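Local coordinates for UDP-glucose 4-epimerase (Brucella ovis, PDB 4WOK), which probably interconverts UDP-glucose and UDP-galactose, using a bound NAD as the redox cofactor, as other UDP-glucose 4-epimerases do, at residues I157-L162 against Y173-Y178. The protein carries 2 engineered substitutions. Sequence-based numbering, arbitrary orientation.
Sequences IAEHML and YVALRY. With NAD (nicotinamide-adenine-dinucleotide), chain B.
Through E159 and L162 the helix meets A175, R177 and Y173 of a nearly antiparallel strand, their N-to-C directions 163° apart and their axes 9.8 Å apart at closest approach. E159 lies opposite A175 and L162 opposite Y173. Strand alternation points the CB atoms of Y173 and A175 toward the helix and those of V174 and L176 away.

In a side-on salt bridge, R177 gives NE to E159 OE2 (2.9 Å, nearly straight at 165°) and NH2 to E159 OE1 (2.8 Å, more bent), both on the syn side. OE2 lies in the guanidinium plane, whereas OE1 is tilted from it. The long arginine, with NE and NH2 for the two oxygens, meets a glutamate extended beyond CG, and the small A175 lies under the carboxylate, its CB 4.3 Å from OE2. S126 OG also hydrogen-bonds E159 OE2, Q145 NE2 hydrogen-bonds E159 OE1, and Y131 OH is hydrogen-bonded to R177 NH1.

L162 CB sits 3.9 Å from the centroid of the Y173 ring, almost on its normal, a CH-pi contact. Y173 CG lies between the backbone N and the carbonyl carbon (chi1 69°), which puts one ring face against L162 CB; the branched apolar leucine suits that face, and its CD2 packs on Y173 CB. The tyrosine hydroxyl reaches a water that joins it to E159 O.

The contact is the second half of a beta-alpha-beta crossover in the Rossmann-type sheet, with strand 172-177 between 121-125 and 257-260. The chain leads into Y178, whose OH is 3.1 Å from NAD O4D. Shared among several partners, the buried E159 carboxylate is fixed in rotation and probably kept ionised by R177: paired charge ties helix to strand near the cofactor, while the CH-pi contact and a water bridge join them at Y173.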
loop_
_atom_site.group_PDB
_atom_site.type_symbol
_atom_site.label_atom_id
_atom_site.label_comp_id
_atom_site.label_asym_id
_atom_site.label_seq_id
_atom_site.Cartn_x
_atom_site.Cartn_y
_atom_site.Cartn_z
ATOM N N ILE A 157 -1.908 14.734 -5.435
ATOM C CA ILE A 157 -1.615 15.314 -6.750
ATOM C C ILE A 157 -1.762 14.247 -7.829
ATOM O O ILE A 157 -2.364 14.496 -8.869
ATOM C CB ILE A 157 -0.196 15.923 -6.803
ATOM C CG1 ILE A 157 -0.107 17.152 -5.897
ATOM C CG2 ILE A 157 0.200 16.257 -8.253
ATOM C CD1 ILE A 157 1.329 17.610 -5.642
ATOM N N ALA A 158 -1.244 13.048 -7.573
ATOM C CA ALA A 158 -1.419 11.958 -8.532
ATOM C C ALA A 158 -2.897 11.616 -8.751
ATOM O O ALA A 158 -3.307 11.331 -9.871
ATOM C CB ALA A 158 -0.662 10.723 -8.083
ATOM N N GLU A 159 -3.701 11.645 -7.691
ATOM C CA GLU A 159 -5.131 11.384 -7.866
ATOM C C GLU A 159 -5.764 12.416 -8.812
ATOM O O GLU A 159 -6.507 12.061 -9.725
ATOM C CB GLU A 159 -5.866 11.384 -6.519
ATOM C CG GLU A 159 -5.474 10.230 -5.594
ATOM C CD GLU A 159 -6.440 10.049 -4.432
ATOM O OE1 GLU A 159 -7.316 10.919 -4.243
ATOM O OE2 GLU A 159 -6.326 9.035 -3.709
ATOM N N HIS A 160 -5.463 13.691 -8.597
ATOM C CA HIS A 160 -6.024 14.741 -9.449
ATOM C C HIS A 160 -5.458 14.679 -10.863
ATOM O O HIS A 160 -6.153 15.009 -11.818
ATOM C CB HIS A 160 -5.772 16.119 -8.844
ATOM C CG HIS A 160 -6.601 16.389 -7.631
ATOM N ND1 HIS A 160 -6.134 17.100 -6.549
ATOM C CD2 HIS A 160 -7.870 16.030 -7.328
ATOM C CE1 HIS A 160 -7.082 17.173 -5.632
ATOM N NE2 HIS A 160 -8.142 16.527 -6.078
ATOM N N MET A 161 -4.203 14.263 -10.991
ATOM C CA MET A 161 -3.606 14.089 -12.312
ATOM C C MET A 161 -4.351 13.001 -13.077
ATOM O O MET A 161 -4.655 13.153 -14.267
ATOM C CB MET A 161 -2.126 13.731 -12.195
ATOM C CG MET A 161 -1.344 13.872 -13.507
ATOM S SD MET A 161 0.293 13.116 -13.382
ATOM C CE MET A 161 1.110 14.238 -12.227
ATOM N N LEU A 162 -4.638 11.897 -12.391
ATOM C CA LEU A 162 -5.495 10.851 -12.972
ATOM C C LEU A 162 -6.815 11.412 -13.502
ATOM O O LEU A 162 -7.220 11.107 -14.629
ATOM C CB LEU A 162 -5.788 9.757 -11.935
ATOM C CG LEU A 162 -4.648 8.784 -11.659
ATOM C CD1 LEU A 162 -4.930 8.022 -10.382
ATOM C CD2 LEU A 162 -4.480 7.813 -12.814
ATOM N N TYR A 173 -9.543 4.704 -14.694
ATOM C CA TYR A 173 -8.742 4.400 -13.515
ATOM C C TYR A 173 -9.536 4.073 -12.282
ATOM O O TYR A 173 -10.712 4.395 -12.175
ATOM C CB TYR A 173 -7.813 5.577 -13.185
ATOM C CG TYR A 173 -8.550 6.795 -12.683
ATOM C CD1 TYR A 173 -9.071 7.725 -13.572
ATOM C CD2 TYR A 173 -8.721 7.020 -11.319
ATOM C CE1 TYR A 173 -9.741 8.846 -13.123
ATOM C CE2 TYR A 173 -9.395 8.131 -10.859
ATOM C CZ TYR A 173 -9.902 9.045 -11.768
ATOM O OH TYR A 173 -10.573 10.161 -11.320
ATOM N N VAL A 174 -8.840 3.453 -11.337
ATOM C CA VAL A 174 -9.337 3.223 -9.995
ATOM C C VAL A 174 -8.209 3.619 -9.073
ATOM O O VAL A 174 -7.093 3.112 -9.215
ATOM C CB VAL A 174 -9.721 1.758 -9.738
ATOM C CG1 VAL A 174 -10.107 1.541 -8.267
ATOM C CG2 VAL A 174 -10.856 1.323 -10.663
ATOM N N ALA A 175 -8.487 4.534 -8.155
ATOM C CA ALA A 175 -7.514 4.907 -7.142
ATOM C C ALA A 175 -7.900 4.187 -5.864
ATOM O O ALA A 175 -9.061 4.213 -5.465
ATOM C CB ALA A 175 -7.476 6.422 -6.939
ATOM N N LEU A 176 -6.932 3.527 -5.235
ATOM C CA LEU A 176 -7.209 2.748 -4.036
ATOM C C LEU A 176 -6.471 3.341 -2.843
ATOM O O LEU A 176 -5.240 3.415 -2.838
ATOM C CB LEU A 176 -6.816 1.284 -4.245
ATOM C CG LEU A 176 -7.561 0.543 -5.362
ATOM C CD1 LEU A 176 -6.956 -0.840 -5.583
ATOM C CD2 LEU A 176 -9.065 0.428 -5.071
ATOM N N ARG A 177 -7.238 3.760 -1.841
ATOM C CA ARG A 177 -6.699 4.437 -0.669
ATOM C C ARG A 177 -6.716 3.508 0.545
ATOM O O ARG A 177 -7.734 2.882 0.844
ATOM C CB ARG A 177 -7.505 5.711 -0.358
ATOM C CG ARG A 177 -7.643 6.693 -1.517
ATOM C CD ARG A 177 -8.571 7.852 -1.141
ATOM N NE ARG A 177 -8.764 8.803 -2.234
ATOM C CZ ARG A 177 -9.888 9.497 -2.424
ATOM N NH1 ARG A 177 -10.914 9.344 -1.594
ATOM N NH2 ARG A 177 -9.988 10.347 -3.435
ATOM N N TYR A 178 -5.589 3.415 1.242
ATOM C CA TYR A 178 -5.537 2.622 2.467
ATOM C C TYR A 178 -4.439 3.160 3.361
ATOM O O TYR A 178 -3.611 3.966 2.920
ATOM C CB TYR A 178 -5.317 1.137 2.157
ATOM C CG TYR A 178 -4.174 0.868 1.188
ATOM C CD1 TYR A 178 -4.358 0.971 -0.193
ATOM C CD2 TYR A 178 -2.925 0.491 1.658
ATOM C CE1 TYR A 178 -3.321 0.728 -1.069
ATOM C CE2 TYR A 178 -1.885 0.231 0.794
ATOM C CZ TYR A 178 -2.084 0.357 -0.570
ATOM O OH TYR A 178 -1.040 0.107 -1.434
HETATM P PA NAD B . 7.839 -1.046 -1.646
HETATM O O1A NAD B . 8.913 0.026 -1.630
HETATM O O2A NAD B . 8.046 -2.450 -1.161
HETATM O O5B NAD B . 7.473 -1.250 -3.327
HETATM C C5B NAD B . 7.799 -0.092 -4.064
HETATM C C4B NAD B . 8.306 -0.634 -5.426
HETATM O O4B NAD B . 8.398 0.430 -6.383
HETATM C C3B NAD B . 9.719 -1.140 -5.115
HETATM O O3B NAD B . 9.848 -2.414 -5.694
HETATM C C2B NAD B . 10.614 -0.086 -5.813
HETATM O O2B NAD B . 11.777 -0.655 -6.268
HETATM C C1B NAD B . 9.691 0.340 -7.013
HETATM N N9A NAD B . 9.961 1.720 -7.462
HETATM C C8A NAD B . 10.051 2.903 -6.695
HETATM N N7A NAD B . 10.277 3.986 -7.446
HETATM C C5A NAD B . 10.342 3.485 -8.753
HETATM C C6A NAD B . 10.566 4.122 -9.993
HETATM N N6A NAD B . 10.782 5.479 -10.049
HETATM N N1A NAD B . 10.570 3.390 -11.132
HETATM C C2A NAD B . 10.361 2.038 -11.022
HETATM N N3A NAD B . 10.144 1.291 -9.901
HETATM C C4A NAD B . 10.136 2.076 -8.780
HETATM O O3 NAD B . 6.629 -0.188 -1.027
HETATM P PN NAD B . 5.212 -0.945 -0.846
HETATM O O1N NAD B . 4.965 -2.233 -1.578
HETATM O O2N NAD B . 4.850 -0.669 0.571
HETATM O O5D NAD B . 3.993 0.125 -1.440
HETATM C C5D NAD B . 4.104 0.363 -2.756
HETATM C C4D NAD B . 2.887 1.214 -3.119
HETATM O O4D NAD B . 1.874 1.092 -2.038
HETATM C C3D NAD B . 3.292 2.702 -3.140
HETATM O O3D NAD B . 2.477 3.299 -4.098
HETATM C C2D NAD B . 2.889 3.143 -1.729
HETATM O O2D NAD B . 2.576 4.474 -1.612
HETATM C C1D NAD B . 1.542 2.387 -1.659
HETATM N N1N NAD B . 1.068 2.374 -0.185
HETATM C C2N NAD B . 1.744 1.536 0.698
HETATM C C3N NAD B . 1.323 1.511 2.054
HETATM C C7N NAD B . 2.046 0.611 3.020
HETATM O O7N NAD B . 1.683 0.541 4.198
HETATM N N7N NAD B . 3.117 -0.129 2.558
HETATM C C4N NAD B . 0.264 2.327 2.458
HETATM C C5N NAD B . -0.388 3.157 1.547
HETATM C C6N NAD B . 0.027 3.179 0.208
HETATM O O HOH W 1 -9.185 10.876 -8.889
#